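Local coordinates for protein glycerophosphoryl diester phosphodiesterase (Parabacteroides distasonis, PDB 3MZ2) that probably hydrolyses glycerophosphodiesters and folds as a TIM barrel, at residues T214-V217 with R218-D222; Y252-I255 with I256-V260; R267-E270 with V271-I275. One frame throughout, in Å; residues are numbered along the deposited sequence. Where two conformers were deposited one is given.

All three are short helical stretches on the outer layer of the TIM barrel, partly buried. Interaction 1 opens helix 215-226, interaction 2 closes helix 245-257 and interaction 3 spans helix 268-275 from its N-cap. Their buried faces hold Val217, Val220 and Ile221; Tyr252, Ile255 and Val260; and Pro268, Val271 and Ala274, while Glu216, Glu219, Arg257 and Glu273 are exposed. Interaction 2 links them: Val260 packs on Ile221 of interaction 1, and Tyr252 on Val271 of interaction 3, whereas interactions 1 and 3 do not touch. Their chemistry differs: a threonine cap and a water bridge in the first, two arginines side by side and a Schellman motif in the second, a sulfate-binding arginine in the third.

Interaction 1: residues T214-V217 with R218-D222; sequences TPEV and REVID
Glu216 O is gripped by two donors, Val220 N at 3.1 Å and a water at 3.1 Å. These are the opening turns of helix 215-226, the helix of a beta-alpha-beta crossover between strands 205-210 and 231-234 in the TIM barrel. The same water donates a second bond, 2.7 Å, to Glu219 OE1. Glu219 can take it because its chain bends at chi2 (-74°), which folds the carboxylate back beside the helix instead of letting it run outward. The water thus ties an exposed acid to a backbone carbonyl that already has its helical partner.

Thr214 is the N-cap. Its hydroxyl lies beside both the backbone N and the carbonyl carbon (chi1 67°), and OG1 accepts from Val217 N at 3.0 Å, supplying an amide of the first turn with an acceptor that no preceding turn could offer. The carbonyl of Thr214 starts the regular ladder, its O receiving Arg218 N at 2.8 Å. Arg218 CG also lies against this oxygen, while the rest of the chain bends at chi3 and leads away from the turn, touching Ile213 and Gln258. Glu219 N and Ile221 N carry the pattern on to Pro215 O and Val217 O.

The buried side is apolar. Ile221 runs back along the turn, laying CG1 3.3 Å from Val217 O, and its outer methyl continues to the valine, the two side chains crossing obliquely. The isoleucine also packs on Val260, in the loop before strand 262-265. Within the turn, the apolar contact comes down to two methyls, Val217 CG1 and Ile221 CD1, 3.9 Å apart.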
ATOM      1  N   THR A 214      -0.916  18.778 -16.453  1.00 17.15           N
ATOM      2  CA  THR A 214      -0.566  18.524 -17.859  1.00 18.07           C
ATOM      3  C   THR A 214      -1.846  18.768 -18.637  1.00 17.88           C
ATOM      4  O   THR A 214      -2.941  18.800 -18.024  1.00 16.40           O
ATOM      5  CB  THR A 214      -0.145  17.079 -18.048  1.00 18.89           C
ATOM      6  OG1 THR A 214      -1.265  16.221 -17.824  1.00 19.69           O
ATOM      7  CG2 THR A 214       0.935  16.687 -17.031  1.00 20.43           C
ATOM      8  N   PRO A 215      -1.750  18.955 -19.967  1.00 17.52           N
ATOM      9  CA  PRO A 215      -2.989  19.045 -20.764  1.00 18.07           C
ATOM     10  C   PRO A 215      -3.952  17.848 -20.542  1.00 18.86           C
ATOM     11  O   PRO A 215      -5.203  18.050 -20.475  1.00 17.39           O
ATOM     12  CB  PRO A 215      -2.459  19.110 -22.212  1.00 18.60           C
ATOM     13  CG  PRO A 215      -1.087  19.872 -22.017  1.00 19.39           C
ATOM     14  CD  PRO A 215      -0.537  19.243 -20.778  1.00 18.95           C
ATOM     15  N   GLU A 216      -3.429  16.630 -20.402  1.00 18.99           N
ATOM     16  CA  GLU A 216      -4.269  15.446 -20.139  0.50 19.15           C
ATOM     17  C   GLU A 216      -5.021  15.583 -18.815  1.00 18.40           C
ATOM     18  O   GLU A 216      -6.220  15.256 -18.704  1.00 17.71           O
ATOM     19  CB  GLU A 216      -3.423  14.162 -20.062  0.50 20.24           C
ATOM     20  CG  GLU A 216      -4.247  12.859 -19.783  0.50 21.71           C
ATOM     21  CD  GLU A 216      -3.665  11.982 -18.653  0.50 25.76           C
ATOM     22  OE1 GLU A 216      -2.520  11.490 -18.818  0.50 26.73           O
ATOM     23  OE2 GLU A 216      -4.351  11.783 -17.602  0.50 20.96           O
ATOM     24  N   VAL A 217      -4.299  16.024 -17.782  1.00 17.23           N
ATOM     25  CA  VAL A 217      -4.899  16.167 -16.456  1.00 17.58           C
ATOM     26  C   VAL A 217      -5.886  17.329 -16.468  1.00 16.46           C
ATOM     27  O   VAL A 217      -6.972  17.251 -15.852  1.00 14.99           O
ATOM     28  CB  VAL A 217      -3.832  16.389 -15.381  1.00 17.51           C
ATOM     29  CG1 VAL A 217      -4.421  16.887 -14.066  1.00 17.53           C
ATOM     30  CG2 VAL A 217      -3.007  15.091 -15.183  1.00 19.39           C
ATOM     31  N   ARG A 218      -5.579  18.398 -17.212  1.00 15.24           N
ATOM     32  CA  ARG A 218      -6.589  19.455 -17.400  1.00 15.82           C
ATOM     33  C   ARG A 218      -7.932  18.976 -18.023  1.00 15.77           C
ATOM     34  O   ARG A 218      -9.005  19.451 -17.649  1.00 14.74           O
ATOM     35  CB  ARG A 218      -6.019  20.652 -18.183  1.00 17.41           C
ATOM     36  CG  ARG A 218      -4.990  21.436 -17.387  1.00 23.57           C
ATOM     37  CD  ARG A 218      -4.512  22.732 -18.071  1.00 31.68           C
ATOM     38  NE  ARG A 218      -5.402  23.874 -17.788  1.00 39.09           N
ATOM     39  CZ  ARG A 218      -6.475  24.229 -18.506  1.00 45.32           C
ATOM     40  NH1 ARG A 218      -6.842  23.551 -19.595  1.00 47.34           N
ATOM     41  NH2 ARG A 218      -7.214  25.278 -18.128  1.00 47.04           N
ATOM     42  N   GLU A 219      -7.861  18.069 -18.970  1.00 16.50           N
ATOM     43  CA  GLU A 219      -9.025  17.476 -19.585  1.00 17.57           C
ATOM     44  C   GLU A 219      -9.809  16.692 -18.527  1.00 16.86           C
ATOM     45  O   GLU A 219     -11.022  16.797 -18.462  1.00 16.79           O
ATOM     46  CB  GLU A 219      -8.584  16.581 -20.743  1.00 18.87           C
ATOM     47  CG  GLU A 219      -9.691  16.120 -21.693  1.00 22.58           C
ATOM     48  CD  GLU A 219     -10.570  15.045 -21.096  1.00 28.09           C
ATOM     49  OE1 GLU A 219     -10.040  14.117 -20.415  1.00 31.67           O
ATOM     50  OE2 GLU A 219     -11.805  15.121 -21.348  1.00 32.32           O
ATOM     51  N   VAL A 220      -9.119  15.914 -17.703  1.00 15.53           N
ATOM     52  CA  VAL A 220      -9.787  15.193 -16.601  1.00 15.01           C
ATOM     53  C   VAL A 220     -10.457  16.169 -15.642  1.00 15.66           C
ATOM     54  O   VAL A 220     -11.590  15.950 -15.213  1.00 13.96           O
ATOM     55  CB  VAL A 220      -8.818  14.246 -15.896  1.00 15.32           C
ATOM     56  CG1 VAL A 220      -9.450  13.602 -14.654  1.00 16.24           C
ATOM     57  CG2 VAL A 220      -8.309  13.166 -16.888  1.00 17.51           C
ATOM     58  N   ILE A 221      -9.779  17.277 -15.330  1.00 13.19           N
ATOM     59  CA  ILE A 221     -10.350  18.260 -14.419  1.00 12.56           C
ATOM     60  C   ILE A 221     -11.626  18.859 -14.985  1.00 13.07           C
ATOM     61  O   ILE A 221     -12.606  19.033 -14.248  1.00 13.06           O
ATOM     62  CB  ILE A 221      -9.314  19.381 -14.091  1.00 13.46           C
ATOM     63  CG1 ILE A 221      -8.172  18.844 -13.222  1.00 12.70           C
ATOM     64  CG2 ILE A 221      -9.997  20.532 -13.437  1.00 15.25           C
ATOM     65  CD1 ILE A 221      -6.944  19.766 -13.227  1.00 13.76           C
ATOM     66  N   ASP A 222     -11.627  19.166 -16.292  1.00 14.38           N
ATOM     67  CA  ASP A 222     -12.838  19.667 -16.980  1.00 15.84           C
ATOM     68  C   ASP A 222     -13.990  18.647 -16.909  1.00 15.94           C
ATOM     69  O   ASP A 222     -15.128  19.019 -16.570  1.00 14.39           O
ATOM     70  CB  ASP A 222     -12.511  20.020 -18.430  1.00 17.56           C
ATOM     71  CG  ASP A 222     -11.765  21.350 -18.577  1.00 20.97           C
ATOM     72  OD1 ASP A 222     -11.722  22.143 -17.616  1.00 24.77           O
ATOM     73  OD2 ASP A 222     -11.250  21.595 -19.706  1.00 25.50           O
TER
HETATM   74  O   HOH W   1      -7.567  13.083 -20.500  1.00 23.97           O

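Interaction 2: residues Y252-I255 with I256-V260; sequences YRMI and IRQGV
Arg257 lies back along the last turn of helix 245-257, beside Arg253. Its CB sits near two carbonyls, 3.6 Å from both Arg253 O and Met254 O, and its CG comes within 3.3 Å of Arg253 O, the oxygen that also accepts the backbone bond from Arg257 N at 2.9 Å. With chi2 at -171° and chi3 likewise extended, the chain runs straight from CG to NE and carries the guanidinium back beside Arg253. There Arg253 CB rests over one face of the group, offset toward its rim, 3.8 Å from Arg257 NH1. At the tip, Arg257 NH2 stands 4.0 Å from Arg253 NE, near the plane of the other guanidinium and at its edge. The two side chains run side by side, but their planes are turned 64° apart. The stem of Arg253 packs against the guanidinium of Arg257, with no bond between the like charges, and Arg253 NH1 instead donates to Ala274 O.

Beyond the arginines the helix stops in a Schellman motif. Gly259, with phi 105°, leaves the helical path, and Val260 N reaches back in a long, weak bond to Ile255 O, while Gly259 N binds Ile256 O at 2.9 Å. This reversal presses Val260 CB against Ile255 CG2 at 3.5 Å, tighter than usual for two carbons.

The turn sits between the barrel and its neighbouring helix. Ile255 and Val260 pack inward on Ile233 of strand 231-234, Ile256 bridges Ile263 of strand 262-265 and Ile275, and Tyr252 packs on Val271, Ala274 and Ile275 of helix 268-275, its OH hydrogen-bonded to Asp240.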
ATOM      1  N   TYR A 252       2.387  27.561  -6.317  1.00 12.28           N
ATOM      2  CA  TYR A 252       1.071  27.382  -5.731  1.00 12.66           C
ATOM      3  C   TYR A 252       0.037  28.272  -6.421  1.00 12.64           C
ATOM      4  O   TYR A 252      -1.064  27.838  -6.727  1.00 12.33           O
ATOM      5  CB  TYR A 252       1.094  27.660  -4.223  1.00 11.81           C
ATOM      6  CG  TYR A 252       2.071  26.795  -3.424  1.00 13.76           C
ATOM      7  CD1 TYR A 252       2.196  25.430  -3.658  1.00 14.41           C
ATOM      8  CD2 TYR A 252       2.830  27.362  -2.405  1.00 11.31           C
ATOM      9  CE1 TYR A 252       3.080  24.649  -2.924  1.00 13.84           C
ATOM     10  CE2 TYR A 252       3.729  26.593  -1.661  1.00 14.65           C
ATOM     11  CZ  TYR A 252       3.843  25.237  -1.917  1.00 11.98           C
ATOM     12  OH  TYR A 252       4.726  24.492  -1.174  1.00 13.81           O
ATOM     13  N   ARG A 253       0.401  29.519  -6.687  1.00 13.18           N
ATOM     14  CA  ARG A 253      -0.492  30.385  -7.477  1.00 14.12           C
ATOM     15  C   ARG A 253      -0.780  29.873  -8.878  1.00 14.50           C
ATOM     16  O   ARG A 253      -1.918  29.914  -9.327  1.00 13.40           O
ATOM     17  CB  ARG A 253       0.047  31.843  -7.484  1.00 13.96           C
ATOM     18  CG  ARG A 253      -0.123  32.562  -6.157  1.00 15.15           C
ATOM     19  CD  ARG A 253       0.296  34.002  -6.279  1.00 15.73           C
ATOM     20  NE  ARG A 253       1.723  34.205  -6.546  1.00 14.02           N
ATOM     21  CZ  ARG A 253       2.670  34.341  -5.606  1.00 17.29           C
ATOM     22  NH1 ARG A 253       2.351  34.301  -4.281  1.00 15.81           N
ATOM     23  NH2 ARG A 253       3.933  34.531  -5.988  1.00 16.06           N
HETATM   24  N   MSE A 254       0.234  29.353  -9.567  1.00 14.20           N
HETATM   25  CA  MSE A 254       0.050  28.826 -10.923  1.00 16.60           C
HETATM   26  C   MSE A 254      -0.977  27.681 -10.904  1.00 15.04           C
HETATM   27  O   MSE A 254      -1.858  27.606 -11.761  1.00 14.37           O
HETATM   28  CB  MSE A 254       1.397  28.378 -11.488  1.00 17.36           C
HETATM   29  CG  MSE A 254       1.312  27.722 -12.812  1.00 24.32           C
HETATM   30 SE   MSE A 254       3.007  27.934 -13.806  0.75 38.28          SE
HETATM   31  CE  MSE A 254       4.270  27.101 -12.507  1.00 37.81           C
ATOM     32  N   ILE A 255      -0.917  26.827  -9.873  1.00 13.70           N
ATOM     33  CA  ILE A 255      -1.856  25.720  -9.761  1.00 13.65           C
ATOM     34  C   ILE A 255      -3.285  26.240  -9.683  1.00 13.94           C
ATOM     35  O   ILE A 255      -4.163  25.750 -10.401  1.00 13.92           O
ATOM     36  CB  ILE A 255      -1.554  24.787  -8.588  1.00 12.79           C
ATOM     37  CG1 ILE A 255      -0.246  24.038  -8.878  1.00 14.30           C
ATOM     38  CG2 ILE A 255      -2.723  23.824  -8.379  1.00 13.67           C
ATOM     39  CD1 ILE A 255       0.470  23.486  -7.638  1.00 14.42           C
ATOM     40  N   ILE A 256      -3.526  27.263  -8.858  1.00 13.85           N
ATOM     41  CA  ILE A 256      -4.864  27.832  -8.738  1.00 15.36           C
ATOM     42  C   ILE A 256      -5.290  28.509 -10.087  1.00 15.66           C
ATOM     43  O   ILE A 256      -6.416  28.338 -10.572  1.00 16.60           O
ATOM     44  CB  ILE A 256      -4.965  28.799  -7.529  1.00 15.44           C
ATOM     45  CG1 ILE A 256      -4.682  28.051  -6.203  1.00 15.71           C
ATOM     46  CG2 ILE A 256      -6.331  29.473  -7.461  1.00 15.68           C
ATOM     47  CD1 ILE A 256      -5.553  26.782  -5.975  1.00 14.94           C
ATOM     48  N   ARG A 257      -4.354  29.194 -10.725  1.00 16.90           N
ATOM     49  CA  ARG A 257      -4.656  29.893 -11.976  1.00 18.24           C
ATOM     50  C   ARG A 257      -5.051  28.895 -13.085  1.00 19.15           C
ATOM     51  O   ARG A 257      -5.802  29.279 -14.018  1.00 19.51           O
ATOM     52  CB  ARG A 257      -3.454  30.725 -12.430  1.00 18.53           C
ATOM     53  CG  ARG A 257      -3.158  31.966 -11.613  1.00 21.25           C
ATOM     54  CD  ARG A 257      -2.060  32.788 -12.337  1.00 25.11           C
ATOM     55  NE  ARG A 257      -1.513  33.844 -11.468  1.00 26.55           N
ATOM     56  CZ  ARG A 257      -0.289  33.853 -10.905  1.00 25.82           C
ATOM     57  NH1 ARG A 257       0.599  32.869 -11.118  1.00 26.04           N
ATOM     58  NH2 ARG A 257       0.054  34.875 -10.121  1.00 23.87           N
ATOM     59  N   GLN A 258      -4.551  27.658 -12.984  1.00 18.87           N
ATOM     60  CA  GLN A 258      -4.857  26.590 -13.947  0.50 20.21           C
ATOM     61  C   GLN A 258      -6.235  25.946 -13.724  1.00 19.78           C
ATOM     62  O   GLN A 258      -6.677  25.088 -14.518  1.00 21.81           O
ATOM     63  CB  GLN A 258      -3.791  25.483 -13.926  0.50 20.53           C
ATOM     64  CG  GLN A 258      -2.359  25.862 -14.344  0.50 23.35           C
ATOM     65  CD  GLN A 258      -2.251  26.346 -15.777  0.50 27.34           C
ATOM     66  OE1 GLN A 258      -3.215  26.864 -16.347  0.50 30.27           O
ATOM     67  NE2 GLN A 258      -1.060  26.201 -16.366  0.50 28.23           N
ATOM     68  N   GLY A 259      -6.915  26.321 -12.647  1.00 18.00           N
ATOM     69  CA  GLY A 259      -8.324  25.897 -12.402  1.00 17.68           C
ATOM     70  C   GLY A 259      -8.479  24.819 -11.343  1.00 16.80           C
ATOM     71  O   GLY A 259      -9.601  24.340 -11.078  1.00 19.02           O
ATOM     72  N   VAL A 260      -7.359  24.431 -10.751  1.00 14.40           N
ATOM     73  CA  VAL A 260      -7.343  23.416  -9.681  1.00 13.09           C
ATOM     74  C   VAL A 260      -7.971  24.017  -8.410  1.00 13.65           C
ATOM     75  O   VAL A 260      -7.837  25.236  -8.101  1.00 13.78           O
ATOM     76  CB  VAL A 260      -5.922  22.939  -9.424  1.00 12.30           C
ATOM     77  CG1 VAL A 260      -5.849  22.098  -8.136  1.00 12.07           C
ATOM     78  CG2 VAL A 260      -5.378  22.126 -10.640  1.00 14.47           C
TER

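Interaction 3: residues R267-E270 with V271-I275; sequences RPIE and VAEAI. With SO4 (sulfate ion), chain F.
Arg267 O accepts from Val271 N at 3.0 Å, the first backbone bond of helix 268-275, which follows strand 262-265 in the TIM barrel; Arg267 is at the N-cap position. The close-packed side is apolar. Val271 sets CG2 beside the backbone N, anti to its own carbonyl carbon, which lays that methyl 3.5 Å from Arg267 O. The same valine packs on Ile34, Ile263 and Tyr252, while Pro268 adds contacts with Ile34 and Thr56.

The other flank is looser. Ile269 and Glu273 lie side by side, pointing the same way, and meet at Ile269 CG2 and Glu273 OE2, 3.7 Å apart; both also touch Tyr59 of helix 50-59, though the glutamate is exposed.

The polar end belongs to Arg267, whose extended chain is pinned at several points. Its NH1 forms a salt bridge to Glu270 OE2 at 3.1 Å, tilted 29° out of the guanidinium plane, and NE donates to Asp240 O. Glu270 OE1 is held in turn by Arg248. With an alanine in place of Arg267, Asp240 O and the sulfate would probably each lose a donor, and Glu270 OE2 its salt-bridge mate. The sulfate, probably from the crystallisation liquor, is also bound by Lys241; its O2 lies in the guanidinium plane, at the edge, 2.9 Å from Arg267 NH2.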
ATOM      1  N   ARG A 267       3.398  21.942   3.108  1.00 11.75           N
ATOM      2  CA  ARG A 267       3.609  23.312   3.504  1.00 12.38           C
ATOM      3  C   ARG A 267       2.329  24.144   3.418  1.00 13.16           C
ATOM      4  O   ARG A 267       2.311  25.172   2.769  1.00 12.66           O
ATOM      5  CB  ARG A 267       4.673  23.946   2.618  1.00 12.54           C
ATOM      6  CG  ARG A 267       6.013  23.216   2.554  1.00 14.37           C
ATOM      7  CD  ARG A 267       6.930  23.922   1.557  1.00 15.60           C
ATOM      8  NE  ARG A 267       8.219  23.243   1.397  1.00 15.96           N
ATOM      9  CZ  ARG A 267       9.282  23.416   2.186  1.00 18.81           C
ATOM     10  NH1 ARG A 267       9.236  24.262   3.203  1.00 21.26           N
ATOM     11  NH2 ARG A 267      10.414  22.756   1.938  1.00 23.78           N
ATOM     12  N   PRO A 268       1.253  23.691   4.082  1.00 12.50           N
ATOM     13  CA  PRO A 268      -0.049  24.372   3.918  1.00 11.81           C
ATOM     14  C   PRO A 268      -0.083  25.864   4.279  1.00 12.94           C
ATOM     15  O   PRO A 268      -0.891  26.629   3.733  1.00 13.68           O
ATOM     16  CB  PRO A 268      -0.964  23.572   4.838  1.00 10.97           C
ATOM     17  CG  PRO A 268      -0.026  22.946   5.862  1.00 10.90           C
ATOM     18  CD  PRO A 268       1.186  22.604   5.083  1.00 11.97           C
ATOM     19  N   ILE A 269       0.743  26.274   5.242  1.00 13.21           N
ATOM     20  CA  ILE A 269       0.833  27.679   5.658  1.00 14.84           C
ATOM     21  C   ILE A 269       1.463  28.480   4.545  1.00 14.50           C
ATOM     22  O   ILE A 269       1.008  29.577   4.207  1.00 14.36           O
ATOM     23  CB  ILE A 269       1.564  27.876   6.991  1.00 15.70           C
ATOM     24  CG1 ILE A 269       0.854  27.087   8.111  1.00 15.57           C
ATOM     25  CG2 ILE A 269       1.612  29.431   7.353  1.00 16.10           C
ATOM     26  CD1 ILE A 269       1.691  26.950   9.350  1.00 15.83           C
ATOM     27  N   GLU A 270       2.486  27.923   3.895  1.00 14.41           N
ATOM     28  CA  GLU A 270       3.078  28.634   2.757  1.00 14.04           C
ATOM     29  C   GLU A 270       2.073  28.731   1.623  1.00 12.94           C
ATOM     30  O   GLU A 270       2.007  29.762   0.913  1.00 13.37           O
ATOM     31  CB  GLU A 270       4.337  27.931   2.256  1.00 13.61           C
ATOM     32  CG  GLU A 270       5.522  28.070   3.127  1.00 15.63           C
ATOM     33  CD  GLU A 270       6.802  27.559   2.448  1.00 19.97           C
ATOM     34  OE1 GLU A 270       6.973  27.723   1.233  1.00 18.54           O
ATOM     35  OE2 GLU A 270       7.627  26.969   3.150  1.00 26.26           O
ATOM     36  N   VAL A 271       1.304  27.652   1.405  1.00 12.29           N
ATOM     37  CA  VAL A 271       0.279  27.654   0.374  1.00 12.77           C
ATOM     38  C   VAL A 271      -0.722  28.784   0.668  1.00 13.58           C
ATOM     39  O   VAL A 271      -1.038  29.588  -0.219  1.00 13.72           O
ATOM     40  CB  VAL A 271      -0.448  26.310   0.215  1.00 12.48           C
ATOM     41  CG1 VAL A 271      -1.530  26.432  -0.862  1.00 11.03           C
ATOM     42  CG2 VAL A 271       0.532  25.248  -0.206  1.00  9.77           C
ATOM     43  N   ALA A 272      -1.159  28.859   1.917  1.00 13.77           N
ATOM     44  CA  ALA A 272      -2.109  29.899   2.332  1.00 14.44           C
ATOM     45  C   ALA A 272      -1.580  31.284   2.084  1.00 15.04           C
ATOM     46  O   ALA A 272      -2.265  32.128   1.529  1.00 16.22           O
ATOM     47  CB  ALA A 272      -2.461  29.748   3.819  1.00 14.80           C
ATOM     48  N   GLU A 273      -0.347  31.559   2.518  1.00 14.60           N
ATOM     49  CA  GLU A 273       0.256  32.870   2.269  1.00 16.18           C
ATOM     50  C   GLU A 273       0.383  33.182   0.780  1.00 15.26           C
ATOM     51  O   GLU A 273       0.122  34.322   0.361  1.00 15.37           O
ATOM     52  CB  GLU A 273       1.598  32.998   3.026  1.00 17.85           C
ATOM     53  CG  GLU A 273       1.319  32.929   4.529  1.00 23.20           C
ATOM     54  CD  GLU A 273       2.494  33.146   5.452  1.00 32.70           C
ATOM     55  OE1 GLU A 273       3.603  33.457   4.951  1.00 39.59           O
ATOM     56  OE2 GLU A 273       2.267  33.022   6.705  1.00 36.31           O
ATOM     57  N   ALA A 274       0.753  32.173  -0.024  1.00 13.53           N
ATOM     58  CA  ALA A 274       0.963  32.397  -1.466  1.00 14.29           C
ATOM     59  C   ALA A 274      -0.332  32.719  -2.216  1.00 13.87           C
ATOM     60  O   ALA A 274      -0.326  33.564  -3.114  1.00 13.85           O
ATOM     61  CB  ALA A 274       1.610  31.159  -2.107  1.00 14.77           C
ATOM     62  N   ILE A 275      -1.427  32.048  -1.852  1.00 13.73           N
ATOM     63  CA  ILE A 275      -2.695  32.151  -2.573  1.00 14.01           C
ATOM     64  C   ILE A 275      -3.707  33.075  -1.922  1.00 15.22           C
ATOM     65  O   ILE A 275      -4.802  33.211  -2.440  1.00 14.47           O
ATOM     66  CB  ILE A 275      -3.319  30.803  -2.903  1.00 13.80           C
ATOM     67  CG1 ILE A 275      -4.027  30.126  -1.695  1.00 12.63           C
ATOM     68  CG2 ILE A 275      -2.234  29.854  -3.527  1.00 13.66           C
ATOM     69  CD1 ILE A 275      -4.663  28.849  -2.046  1.00 15.67           C
TER
HETATM   70  S   SO4 F   8      12.030  19.456   1.084  1.00 69.78           S
HETATM   71  O1  SO4 F   8      12.751  20.106   2.181  1.00 70.21           O
HETATM   72  O2  SO4 F   8      11.122  20.414   0.450  1.00 69.41           O
HETATM   73  O3  SO4 F   8      12.985  18.962   0.092  1.00 70.26           O
HETATM   74  O4  SO4 F   8      11.284  18.313   1.610  1.00 70.19           O